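1-acyl-sn-glycerol-3-phosphate acyltransferase (Thermotoga maritima, PDB 5KYM) catalyses the transfer of an acyl chain to lysophosphatidic acid (1-acyl-sn-glycerol-3-phosphate), the reaction that makes phosphatidic acid for membrane lipid synthesis. Local coordinates at residues Glu48-Lys51 with Phe52-Ala56; Ala82-Ser86 with Leu87-Pro91; Leu138-Ala141 with Ile142-Lys146; Ser187-Gly190 with Thr191-Ile195; Tyr229-Glu232 with Val233-Gly237. One frame throughout, in Å; residues are numbered along the deposited sequence.

All five contacts are local and follow one another in series along the chain, so none encloses a long loop and none nests in or crosses another. Contact 1 sits on helix 38-59, beside the bound lipids. Contact 2 is the turn from strand 79-82 into helix 89-96, and its Met88 packs on Ala56 of contact 1. Contact 3, on helix 137-147, stands apart from the other four. Contact 4 leads from strand 183-189 into helix 191-194 and is joined to contact 2 by hydrogen bonds, Asn83 with Ile188 and Asp89 with Thr191. Contact 5, on helix 223-243, reaches contact 4 through Ser187 and Val234, completing a chain of touches from the lipid-facing helix 38-59 to helix 223-243.

Contact 1. Residues Glu48-Lys51 with Phe52-Ala56; sequences EIEK and FGKRA. With DD9 (nonane), chain F; HGX (1-heptadecanoyl-2-tridecanoyl-3-glycerol-phosphonyl choline), chain D.
Residues Glu48 to Ala56 run through helix 38-59 without a break, with Phe52 N, Gly53 N, Lys54 N and Arg55 N each bonded to the carbonyl oxygen four residues earlier. Two sides of the helix carry different chemistry. On one, Lys54 runs beside Glu50 in the same direction, and a long salt bridge of 3.6 Å joins Lys54 NZ to Glu50 OE2; the ammonium group also bonds to the carbonyl oxygen of Gly95. On the other, Lys51 and Arg55 lie side by side. Lys51 bends at its outer torsions and places NZ 2.7 Å from Glu48 OE2, on the syn lone pair of that oxygen, in a salt bridge, while Glu48 OE1 is bonded to Tyr24 OH of helix 2-34. Arg55 stays extended from CG to NE, and NE gives a hydrogen bond of 3.0 Å to the phosphate oxygen O4 of the bound phosphatidylcholine-type lipid HGX. HGX C3 lies 3.6 Å above one face of the guanidinium of Arg55. The aliphatic part of Lys51 is on the opposite side, its CE 3.5 Å from Arg55 NH2. The two basic ends thus come together next to the phosphate and the Glu48 carboxylate, which probably eases their closeness. The Phe52 side chain leads away from 48-51, CG anti to the backbone N (chi1 167°), and its ring offers one face to the nonane carbon C5. Polar headgroup and alkyl chain are met within one short run of helix, as expected at a membrane interface and consistent with the two-helix motif that positions this enzyme's active site within the bilayer.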
# COMPACT_ATOMS: atom_id res chain seq x y z
N GLU A 48 -8.85 -12.33 2.70
CA GLU A 48 -9.18 -12.29 1.26
C GLU A 48 -8.55 -11.13 0.49
O GLU A 48 -8.27 -11.29 -0.69
CB GLU A 48 -10.70 -12.26 1.04
CG GLU A 48 -11.44 -13.56 1.27
CD GLU A 48 -10.80 -14.70 0.53
OE1 GLU A 48 -10.56 -14.55 -0.72
OE2 GLU A 48 -10.46 -15.69 1.24
N ILE A 49 -8.44 -9.99 1.17
CA ILE A 49 -7.79 -8.79 0.69
C ILE A 49 -6.33 -9.04 0.52
O ILE A 49 -5.76 -8.69 -0.50
CB ILE A 49 -7.98 -7.59 1.70
CG1 ILE A 49 -9.46 -7.16 1.68
CG2 ILE A 49 -7.04 -6.39 1.42
CD1 ILE A 49 -9.86 -6.27 2.84
N GLU A 50 -5.70 -9.57 1.55
CA GLU A 50 -4.31 -9.93 1.51
C GLU A 50 -4.09 -10.89 0.28
O GLU A 50 -3.18 -10.69 -0.53
CB GLU A 50 -3.91 -10.51 2.85
CG GLU A 50 -2.56 -11.23 2.86
CD GLU A 50 -2.17 -11.81 4.20
OE1 GLU A 50 -3.06 -12.29 4.91
OE2 GLU A 50 -0.98 -11.80 4.57
N LYS A 51 -4.96 -11.88 0.12
CA LYS A 51 -4.83 -12.82 -0.98
C LYS A 51 -4.93 -12.09 -2.29
O LYS A 51 -4.26 -12.42 -3.22
CB LYS A 51 -5.86 -13.93 -0.89
CG LYS A 51 -5.67 -14.77 0.36
CD LYS A 51 -6.95 -15.48 0.84
CE LYS A 51 -7.19 -16.76 0.07
NZ LYS A 51 -8.59 -17.01 -0.24
N PHE A 52 -5.77 -11.07 -2.38
CA PHE A 52 -5.87 -10.26 -3.59
C PHE A 52 -4.55 -9.56 -3.89
O PHE A 52 -4.02 -9.62 -5.01
CB PHE A 52 -7.04 -9.28 -3.51
CG PHE A 52 -7.00 -8.24 -4.56
CD1 PHE A 52 -7.37 -8.54 -5.88
CD2 PHE A 52 -6.56 -6.93 -4.28
CE1 PHE A 52 -7.28 -7.54 -6.86
CE2 PHE A 52 -6.51 -5.96 -5.27
CZ PHE A 52 -6.87 -6.26 -6.54
N GLY A 53 -4.02 -8.91 -2.87
CA GLY A 53 -2.72 -8.24 -3.01
C GLY A 53 -1.71 -9.14 -3.72
O GLY A 53 -1.11 -8.78 -4.73
N LYS A 54 -1.61 -10.35 -3.22
CA LYS A 54 -0.67 -11.31 -3.71
C LYS A 54 -1.02 -11.78 -5.07
O LYS A 54 -0.18 -11.73 -5.97
CB LYS A 54 -0.60 -12.51 -2.76
CG LYS A 54 0.11 -12.19 -1.46
CD LYS A 54 0.83 -13.35 -0.90
CE LYS A 54 1.26 -13.12 0.47
NZ LYS A 54 0.03 -12.94 1.31
N ARG A 55 -2.24 -12.25 -5.22
CA ARG A 55 -2.71 -12.81 -6.48
C ARG A 55 -2.52 -11.81 -7.61
O ARG A 55 -2.20 -12.19 -8.73
CB ARG A 55 -4.18 -13.22 -6.36
CG ARG A 55 -4.36 -14.49 -5.56
CD ARG A 55 -5.77 -15.05 -5.49
NE ARG A 55 -5.86 -16.23 -4.59
CZ ARG A 55 -7.01 -16.74 -4.12
NH1 ARG A 55 -8.18 -16.21 -4.44
NH2 ARG A 55 -7.00 -17.79 -3.31
N ALA A 56 -2.72 -10.52 -7.33
CA ALA A 56 -2.55 -9.49 -8.32
C ALA A 56 -1.25 -9.63 -9.10
O ALA A 56 -1.19 -9.50 -10.35
CB ALA A 56 -2.54 -8.13 -7.64
C1 DD9 F . -11.74 -10.68 -2.56
C2 DD9 F . -11.77 -9.21 -2.18
C3 DD9 F . -10.66 -8.49 -2.93
C4 DD9 F . -10.72 -7.01 -2.62
C5 DD9 F . -9.42 -6.33 -3.05
C6 DD9 F . -9.43 -4.89 -2.55
C7 DD9 F . -8.47 -3.93 -3.23
C8 DD9 F . -8.56 -2.58 -2.49
C9 DD9 F . -8.09 -1.41 -3.36
O11 HGX D . -5.84 -16.85 -8.96
C11 HGX D . -7.07 -17.04 -8.89
C12 HGX D . -8.05 -16.02 -9.44
C13 HGX D . -9.32 -16.64 -10.02
C14 HGX D . -10.25 -15.57 -10.60
C15 HGX D . -11.05 -16.08 -11.80
C16 HGX D . -11.93 -15.04 -12.53
C17 HGX D . -12.19 -15.46 -13.98
C18 HGX D . -13.36 -14.75 -14.67
O3 HGX D . -7.61 -18.24 -8.27
C3 HGX D . -7.11 -18.83 -7.06
C2 HGX D . -6.77 -20.34 -7.24
C1 HGX D . -5.33 -20.73 -6.79
O3P HGX D . -4.32 -19.69 -6.83
O2 HGX D . -7.04 -20.76 -8.61
C31 HGX D . -8.34 -21.42 -8.83
O31 HGX D . -8.38 -22.61 -8.56
C32 HGX D . -9.62 -20.71 -9.32
C33 HGX D . -9.88 -20.74 -10.83
C34 HGX D . -11.29 -20.23 -11.20
C35 HGX D . -11.41 -19.82 -12.68
C36 HGX D . -12.73 -20.20 -13.38
C37 HGX D . -12.91 -19.67 -14.82
C38 HGX D . -14.08 -20.35 -15.58
C39 HGX D . -14.59 -19.66 -16.87
C40 HGX D . -15.65 -20.45 -17.67
O1 HGX D . -2.67 -20.74 -5.20
P1 HGX D . -3.22 -19.41 -5.65
O4 HGX D . -3.86 -18.53 -4.60
O5 HGX D . -2.03 -18.51 -6.33
C4 HGX D . -0.62 -18.82 -6.31
C5 HGX D . 0.03 -18.34 -5.02

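Contact 2. Residues Ala82-Ser86 with Leu87-Pro91; sequences ANHQS and LMDIP
After strand 79-82 the chain runs through a loop and enters helix 89-96 by a type I beta turn from Ser86 to Asp89, closed by a bond of 3.2 Å from Asp89 N to Ser86 O. The side chain of Asp89 reaches back to the preceding loop, where its OD2 gathers several donors. Asp89 OD2 takes Gln85 N on its syn lone pair at 2.6 Å and His84 ND1 on its anti lone pair at 2.8 Å. The carboxylate lies at the edge of the imidazole, with OD2 somewhat tilted from the ring plane; the planes of ring and carboxylate are 51° apart, and the N-H...O angle is 154°. The other oxygen, OD1, is bonded to Thr191 OG1, so both ends of the carboxylate are held and its rotation is fixed. Ser86 and Asp89 form a capping box. Ser86 OG, anti to the backbone N (chi1 176°), caps Met88 N at 3.0 Å and is also bonded to Ile195 O, while the return bond of the box is the weak one from Ser86 N to Asp89 OD2, 3.1 Å. Phe154 stacks on the His84 ring from outside these segments. The spacing of His84 and Asp89, with four residues between, is the HX4D signature of this acyltransferase family. Because ND1 is the nitrogen tied to Asp89, the orientation of the ring is set, and NE2 is turned away from the carboxylate. Such a His-carboxylate pair is consistent with the part generally given to the motif in acyl transfer, in which the aspartate orients the histidine; here the cap and Thr191 would in turn position the aspartate.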
# COMPACT_ATOMS: atom_id res chain seq x y z
N ALA A 82 6.09 4.39 2.91
CA ALA A 82 6.72 3.79 1.75
C ALA A 82 6.98 4.83 0.69
O ALA A 82 6.22 5.79 0.60
CB ALA A 82 5.86 2.65 1.21
N ASN A 83 8.03 4.62 -0.12
CA ASN A 83 8.18 5.30 -1.43
C ASN A 83 7.05 4.82 -2.38
O ASN A 83 6.46 3.72 -2.21
CB ASN A 83 9.53 5.09 -2.07
CG ASN A 83 9.81 3.66 -2.43
OD1 ASN A 83 9.77 2.80 -1.56
ND2 ASN A 83 10.11 3.36 -3.68
N HIS A 84 6.75 5.67 -3.35
CA HIS A 84 5.58 5.47 -4.23
C HIS A 84 5.95 5.60 -5.69
O HIS A 84 6.51 6.63 -6.11
CB HIS A 84 4.56 6.54 -3.92
CG HIS A 84 3.18 6.22 -4.38
ND1 HIS A 84 2.78 4.95 -4.67
CD2 HIS A 84 2.12 7.02 -4.58
CE1 HIS A 84 1.51 4.97 -5.00
NE2 HIS A 84 1.08 6.22 -4.98
N GLN A 85 5.73 4.55 -6.46
CA GLN A 85 6.21 4.57 -7.84
C GLN A 85 5.33 3.76 -8.80
O GLN A 85 5.76 3.45 -9.90
CB GLN A 85 7.67 4.06 -7.88
CG GLN A 85 7.85 2.55 -7.63
CD GLN A 85 9.28 2.08 -7.75
OE1 GLN A 85 9.52 0.91 -8.05
NE2 GLN A 85 10.24 2.99 -7.54
N SER A 86 4.10 3.44 -8.39
CA SER A 86 3.16 2.72 -9.23
C SER A 86 1.78 2.63 -8.61
O SER A 86 1.66 2.66 -7.41
CB SER A 86 3.69 1.31 -9.49
OG SER A 86 2.74 0.58 -10.21
N LEU A 87 0.74 2.48 -9.41
CA LEU A 87 -0.57 2.09 -8.80
C LEU A 87 -0.46 0.79 -8.04
O LEU A 87 -1.12 0.62 -7.04
CB LEU A 87 -1.69 1.93 -9.82
CG LEU A 87 -2.11 3.23 -10.56
CD1 LEU A 87 -3.24 2.84 -11.53
CD2 LEU A 87 -2.48 4.46 -9.69
N MET A 88 0.37 -0.13 -8.51
CA MET A 88 0.48 -1.42 -7.91
C MET A 88 1.05 -1.38 -6.47
O MET A 88 0.97 -2.39 -5.74
CB MET A 88 1.32 -2.36 -8.79
CG MET A 88 0.70 -2.71 -10.14
SD MET A 88 -1.01 -3.31 -10.08
CE MET A 88 -0.66 -4.93 -9.32
N ASP A 89 1.59 -0.24 -6.04
CA ASP A 89 2.09 -0.17 -4.68
C ASP A 89 1.05 -0.53 -3.60
O ASP A 89 1.34 -1.23 -2.66
CB ASP A 89 2.71 1.20 -4.41
CG ASP A 89 3.92 1.48 -5.26
OD1 ASP A 89 4.56 0.53 -5.77
OD2 ASP A 89 4.21 2.70 -5.38
N ILE A 90 -0.18 -0.11 -3.79
CA ILE A 90 -1.24 -0.45 -2.87
C ILE A 90 -1.50 -1.98 -2.79
O ILE A 90 -1.45 -2.55 -1.69
CB ILE A 90 -2.45 0.49 -3.13
CG1 ILE A 90 -2.12 1.87 -2.47
CG2 ILE A 90 -3.74 -0.03 -2.53
CD1 ILE A 90 -1.96 1.96 -0.89
N PRO A 91 -1.76 -2.64 -3.92
CA PRO A 91 -1.92 -4.10 -3.80
C PRO A 91 -0.67 -4.78 -3.20
O PRO A 91 -0.81 -5.75 -2.42
CB PRO A 91 -2.17 -4.59 -5.26
CG PRO A 91 -2.01 -3.40 -6.14
CD PRO A 91 -2.15 -2.15 -5.26

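Contact 3. Residues Leu138-Ala141 with Ile142-Lys146; sequences LREA and IEKLK
Leu138 packs on Ile142 one turn further along helix 137-147, and this pair marks the tighter, apolar side of the segment. Leu138 CD1 lies 3.6 Å from Ile142 CG1, the branch that stands beside its own backbone N (chi1 -68°) and therefore leans back over the preceding turn. Ala141 and Leu145 continue this side. Both are buried against Phe151 of strand 151-153, while Leu138 and Leu145 also touch Ile175 of helix 174-177. The backbone carries the regular ladder of four bonds, among them Ile142 N to Leu138 O at 3.0 Å and Leu145 N to Ala141 O at 2.7 Å.

On another flank a long salt bridge joins Glu140 and Lys144. They run side by side in the same direction, their extended chains bringing Lys144 NZ to 3.5 Å from Glu140 OE1. Both side chains pack on Val124 of strand 124-125. The stronger hold on the ammonium group comes from the carbonyl oxygens of Asn122 and Gly123, so the lysine links the helix to the loop before that strand. The loose side belongs to Arg139, Glu143 and Lys146, all exposed. Arg139 CG comes only to 4.3 Å from Glu143 CG. The carboxylate of Glu143 turns forward to Lys146, whose NZ makes a hydrogen-bonded salt bridge of 3.2 Å to Glu143 OE2, on the syn side but out of the carboxylate plane. With apolar residues toward the sheet, a charged pair against strand 124-125 and the remaining charges toward solvent, this is the amphipathic surface helix of an alpha/beta fold, packed beside the edge strand 151-153.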
# COMPACT_ATOMS: atom_id res chain seq x y z
N LEU A 138 -6.80 14.55 7.56
CA LEU A 138 -5.82 14.43 8.64
C LEU A 138 -6.45 14.13 9.99
O LEU A 138 -5.92 13.33 10.73
CB LEU A 138 -4.93 15.69 8.73
CG LEU A 138 -3.44 15.54 9.09
CD1 LEU A 138 -3.21 14.88 10.44
CD2 LEU A 138 -2.67 14.78 8.00
N ARG A 139 -7.59 14.76 10.31
CA ARG A 139 -8.31 14.50 11.56
C ARG A 139 -8.87 13.08 11.65
O ARG A 139 -8.76 12.48 12.73
CB ARG A 139 -9.45 15.53 11.75
CG ARG A 139 -10.12 15.56 13.13
CD ARG A 139 -11.16 16.67 13.25
NE ARG A 139 -10.65 17.98 12.82
CZ ARG A 139 -9.82 18.77 13.52
NH1 ARG A 139 -9.37 18.42 14.72
NH2 ARG A 139 -9.42 19.94 13.00
N GLU A 140 -9.43 12.53 10.55
CA GLU A 140 -9.98 11.13 10.57
C GLU A 140 -8.87 10.09 10.71
O GLU A 140 -9.01 9.12 11.48
CB GLU A 140 -10.74 10.71 9.32
CG GLU A 140 -11.81 11.61 8.77
CD GLU A 140 -12.11 11.21 7.34
OE1 GLU A 140 -12.38 10.00 7.13
OE2 GLU A 140 -12.04 12.10 6.42
N ALA A 141 -7.81 10.29 9.94
CA ALA A 141 -6.61 9.47 10.02
C ALA A 141 -6.12 9.43 11.46
O ALA A 141 -6.00 8.36 12.04
CB ALA A 141 -5.54 10.02 9.10
N ILE A 142 -5.90 10.61 12.05
CA ILE A 142 -5.48 10.71 13.46
C ILE A 142 -6.46 9.96 14.37
O ILE A 142 -6.07 9.20 15.28
CB ILE A 142 -5.37 12.16 13.95
CG1 ILE A 142 -4.21 12.88 13.26
CG2 ILE A 142 -5.11 12.18 15.45
CD1 ILE A 142 -3.71 14.14 13.95
N GLU A 143 -7.75 10.18 14.11
CA GLU A 143 -8.82 9.60 14.92
C GLU A 143 -8.87 8.09 14.76
O GLU A 143 -8.77 7.36 15.75
CB GLU A 143 -10.16 10.31 14.62
CG GLU A 143 -10.31 11.77 15.13
CD GLU A 143 -9.60 12.12 16.48
OE1 GLU A 143 -10.02 11.44 17.45
OE2 GLU A 143 -8.68 13.05 16.53
N LYS A 144 -8.97 7.62 13.51
CA LYS A 144 -8.79 6.20 13.19
C LYS A 144 -7.54 5.55 13.79
O LYS A 144 -7.63 4.45 14.34
CB LYS A 144 -8.78 5.97 11.68
CG LYS A 144 -10.15 6.05 11.10
CD LYS A 144 -10.23 6.22 9.58
CE LYS A 144 -11.71 6.21 9.21
NZ LYS A 144 -11.97 6.57 7.79
N LEU A 145 -6.40 6.23 13.71
CA LEU A 145 -5.18 5.73 14.34
C LEU A 145 -5.36 5.49 15.81
O LEU A 145 -5.00 4.40 16.29
CB LEU A 145 -3.99 6.62 14.09
CG LEU A 145 -3.34 6.30 12.72
CD1 LEU A 145 -2.59 7.53 12.19
CD2 LEU A 145 -2.44 5.10 12.72
N LYS A 146 -5.96 6.46 16.52
CA LYS A 146 -6.23 6.33 17.96
C LYS A 146 -7.15 5.17 18.29
O LYS A 146 -6.95 4.47 19.27
CB LYS A 146 -6.77 7.64 18.51
CG LYS A 146 -5.74 8.77 18.52
CD LYS A 146 -6.42 10.15 18.41
CE LYS A 146 -5.54 11.37 18.75
NZ LYS A 146 -6.33 12.66 18.65

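Contact 4. Residues Ser187-Gly190 with Thr191-Ile195; sequences SIWG and TYHLI
Gly190 joins strand 183-189 to the short helix 191-194, a strand-to-helix turn with the glycine at the N-cap position. Its positive phi of 112° is one at which a CB would press on the carbonyl oxygen of the residue before. Thr191 opens the helix. Its hydroxyl faces Asp89, while the Ile188 methyl CG2, from the strand just left behind, lies alongside at 3.4 Å from Thr191 OG1. Tyr192 follows with its backbone N bonded to Gln85 OE1, the same oxygen that takes Gly190 N, so that one glutamine side chain ties the residues on either side of Thr191. His193 then turns its ring back past the glycine toward Trp189. The edge of the imidazole is presented to the face of the indole in an offset edge-to-face pair, the planes at 81° and the centroids of His193 and of the six-membered ring of Trp189 5.1 Å apart. Trp189 is backed by Val238 and Leu241 of helix 223-243. The backbone closes less firmly: His193 N and Leu194 N both make weak bonds to Gly190 O, each at 3.3 Å. Leu194 packs its side chain on Val207 of strand 207-211. At Ile195 the chain leaves the helical conformation, and Ile195 N bonds at 3.0 Å to Thr191 O.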
# COMPACT_ATOMS: atom_id res chain seq x y z
N SER A 187 10.54 -0.01 1.67
CA SER A 187 11.09 0.45 0.41
C SER A 187 10.61 -0.51 -0.67
O SER A 187 10.71 -1.74 -0.52
CB SER A 187 12.60 0.39 0.46
OG SER A 187 13.14 1.04 1.59
N ILE A 188 10.11 0.06 -1.77
CA ILE A 188 9.51 -0.69 -2.88
C ILE A 188 10.39 -0.46 -4.09
O ILE A 188 10.70 0.72 -4.43
CB ILE A 188 8.15 -0.11 -3.23
CG1 ILE A 188 7.17 -0.26 -2.05
CG2 ILE A 188 7.60 -0.78 -4.49
CD1 ILE A 188 5.77 0.29 -2.28
N TRP A 189 10.83 -1.55 -4.75
CA TRP A 189 11.47 -1.39 -6.02
C TRP A 189 11.01 -2.36 -7.05
O TRP A 189 11.02 -3.53 -6.80
CB TRP A 189 12.94 -1.60 -5.87
CG TRP A 189 13.63 -1.30 -7.18
CD1 TRP A 189 14.26 -2.14 -8.00
CD2 TRP A 189 13.72 -0.01 -7.80
NE1 TRP A 189 14.75 -1.47 -9.08
CE2 TRP A 189 14.42 -0.16 -8.99
CE3 TRP A 189 13.25 1.26 -7.43
CZ2 TRP A 189 14.65 0.89 -9.86
CZ3 TRP A 189 13.48 2.31 -8.29
CH2 TRP A 189 14.17 2.12 -9.50
N GLY A 190 10.66 -1.87 -8.24
CA GLY A 190 10.17 -2.69 -9.36
C GLY A 190 8.70 -2.53 -9.80
O GLY A 190 8.35 -2.90 -10.88
N THR A 191 7.84 -1.99 -8.96
CA THR A 191 6.51 -1.77 -9.36
C THR A 191 6.51 -0.66 -10.42
O THR A 191 5.62 -0.63 -11.28
CB THR A 191 5.59 -1.36 -8.19
OG1 THR A 191 6.11 -0.21 -7.50
CG2 THR A 191 5.45 -2.45 -7.27
N TYR A 192 7.50 0.23 -10.37
CA TYR A 192 7.64 1.24 -11.43
C TYR A 192 7.90 0.66 -12.85
O TYR A 192 7.38 1.19 -13.82
CB TYR A 192 8.69 2.30 -11.05
CG TYR A 192 9.14 3.14 -12.19
CD1 TYR A 192 8.37 4.20 -12.66
CD2 TYR A 192 10.30 2.85 -12.87
CE1 TYR A 192 8.74 4.97 -13.76
CE2 TYR A 192 10.71 3.65 -13.94
CZ TYR A 192 9.91 4.70 -14.36
OH TYR A 192 10.28 5.47 -15.39
N HIS A 193 8.68 -0.41 -12.97
CA HIS A 193 8.89 -1.06 -14.26
C HIS A 193 7.66 -1.85 -14.66
O HIS A 193 7.46 -2.09 -15.83
CB HIS A 193 10.13 -1.94 -14.26
CG HIS A 193 11.31 -1.30 -13.57
ND1 HIS A 193 11.65 0.02 -13.76
CD2 HIS A 193 12.16 -1.78 -12.62
CE1 HIS A 193 12.69 0.33 -12.99
NE2 HIS A 193 13.00 -0.75 -12.28
N LEU A 194 6.82 -2.20 -13.71
CA LEU A 194 5.60 -2.97 -13.92
C LEU A 194 4.51 -2.12 -14.54
O LEU A 194 3.96 -2.47 -15.60
CB LEU A 194 5.17 -3.52 -12.57
CG LEU A 194 4.26 -4.72 -12.42
CD1 LEU A 194 4.44 -5.73 -13.53
CD2 LEU A 194 4.60 -5.45 -11.12
N ILE A 195 4.19 -1.00 -13.89
CA ILE A 195 3.30 0.03 -14.47
C ILE A 195 3.56 1.46 -13.92
O ILE A 195 3.08 1.83 -12.83
CB ILE A 195 1.82 -0.42 -14.41
CG1 ILE A 195 0.97 0.51 -15.29
CG2 ILE A 195 1.29 -0.51 -13.00
CD1 ILE A 195 -0.45 0.02 -15.51

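Contact 5. Residues Tyr229-Glu232 with Val233-Gly237; sequences YVEE and VVKRG
Tyr229 and Val233 meet at an angle on one side of helix 223-243, the ring reaching forward so that its CE1 lies 3.9 Å from Val233 CG2. The tyrosine CG is anti to the backbone N (chi1 178°), and the methyl it approaches is the branch of Val233 that leans back beside its own N, over the turn before. A second apolar pair repeats the i to i+4 spacing one residue on. Val230 CG1 and Val234 CG2 stand 4.1 Å apart, again a forward-reaching branch against a backward-leaning one. Glu231 and Lys235 behave differently. Both chains are extended beyond CG, lie alongside and point the same way, with OE2 of Glu231 3.5 Å from NZ of Lys235 in a long salt bridge and close to its CE as well. That oxygen also accepts a weak bond from Phe168 N. Arg236 bends at chi3, bringing NH1 back near Glu232. Regular backbone bonds underlie all four pairs, as from Val234 N to Val230 O at 2.8 Å and Arg236 N to Glu232 O at 2.9 Å. The valine side faces the central sheet: Val230 packs on Val183, and Val233 and Val234 on Pro185, all of strand 183-189. Val234 also touches Asn83 in the loop after strand 79-82, and its carbonyl oxygen is bonded to Ser187 OG, pinning this helix to strand 183-189.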
# COMPACT_ATOMS: atom_id res chain seq x y z
N TYR A 229 14.46 10.92 9.11
CA TYR A 229 15.10 9.66 9.53
C TYR A 229 14.54 8.57 8.67
O TYR A 229 15.27 7.72 8.09
CB TYR A 229 14.88 9.41 11.04
CG TYR A 229 15.47 8.12 11.56
CD1 TYR A 229 14.72 6.97 11.58
CD2 TYR A 229 16.72 8.05 12.10
CE1 TYR A 229 15.25 5.77 12.01
CE2 TYR A 229 17.25 6.87 12.58
CZ TYR A 229 16.50 5.74 12.52
OH TYR A 229 16.93 4.50 12.98
N VAL A 230 13.21 8.62 8.59
CA VAL A 230 12.44 7.63 7.85
C VAL A 230 12.77 7.73 6.35
O VAL A 230 13.03 6.73 5.70
CB VAL A 230 10.94 7.81 8.14
CG1 VAL A 230 10.11 6.89 7.23
CG2 VAL A 230 10.64 7.50 9.60
N GLU A 231 12.78 8.95 5.83
CA GLU A 231 13.26 9.26 4.48
C GLU A 231 14.59 8.67 4.11
O GLU A 231 14.67 8.09 3.04
CB GLU A 231 13.28 10.78 4.20
CG GLU A 231 13.37 11.07 2.71
CD GLU A 231 13.25 12.52 2.28
OE1 GLU A 231 13.21 13.45 3.11
OE2 GLU A 231 13.22 12.70 1.05
N GLU A 232 15.62 8.79 4.97
CA GLU A 232 16.93 8.15 4.63
C GLU A 232 16.78 6.69 4.65
O GLU A 232 17.27 6.06 3.72
CB GLU A 232 18.17 8.55 5.46
CG GLU A 232 18.88 9.87 5.04
CD GLU A 232 18.47 10.46 3.65
OE1 GLU A 232 19.07 10.05 2.60
OE2 GLU A 232 17.56 11.34 3.61
N VAL A 233 16.08 6.16 5.65
CA VAL A 233 15.85 4.69 5.74
C VAL A 233 15.20 4.10 4.47
O VAL A 233 15.70 3.12 3.91
CB VAL A 233 14.98 4.29 6.97
CG1 VAL A 233 14.63 2.81 6.91
CG2 VAL A 233 15.70 4.62 8.28
N VAL A 234 14.13 4.73 4.04
CA VAL A 234 13.39 4.27 2.89
C VAL A 234 14.27 4.39 1.66
O VAL A 234 14.41 3.41 0.89
CB VAL A 234 12.07 5.02 2.66
CG1 VAL A 234 11.40 4.43 1.42
CG2 VAL A 234 11.14 4.90 3.85
N LYS A 235 14.87 5.58 1.50
CA LYS A 235 15.72 5.84 0.34
C LYS A 235 16.84 4.86 0.17
O LYS A 235 17.08 4.42 -0.95
CB LYS A 235 16.28 7.26 0.36
CG LYS A 235 15.39 8.26 -0.32
CD LYS A 235 16.07 9.58 -0.20
CE LYS A 235 15.24 10.70 -0.83
NZ LYS A 235 16.06 11.96 -0.93
N ARG A 236 17.53 4.56 1.26
CA ARG A 236 18.65 3.63 1.24
C ARG A 236 18.19 2.26 0.80
O ARG A 236 18.91 1.54 0.12
CB ARG A 236 19.39 3.56 2.59
CG ARG A 236 20.73 2.82 2.49
CD ARG A 236 21.62 2.92 3.74
NE ARG A 236 20.89 2.71 5.02
CZ ARG A 236 20.39 3.66 5.84
NH1 ARG A 236 20.50 4.97 5.58
NH2 ARG A 236 19.76 3.28 6.95
N GLY A 237 16.98 1.89 1.19
CA GLY A 237 16.41 0.63 0.75
C GLY A 237 16.28 0.55 -0.74
O GLY A 237 16.70 -0.41 -1.39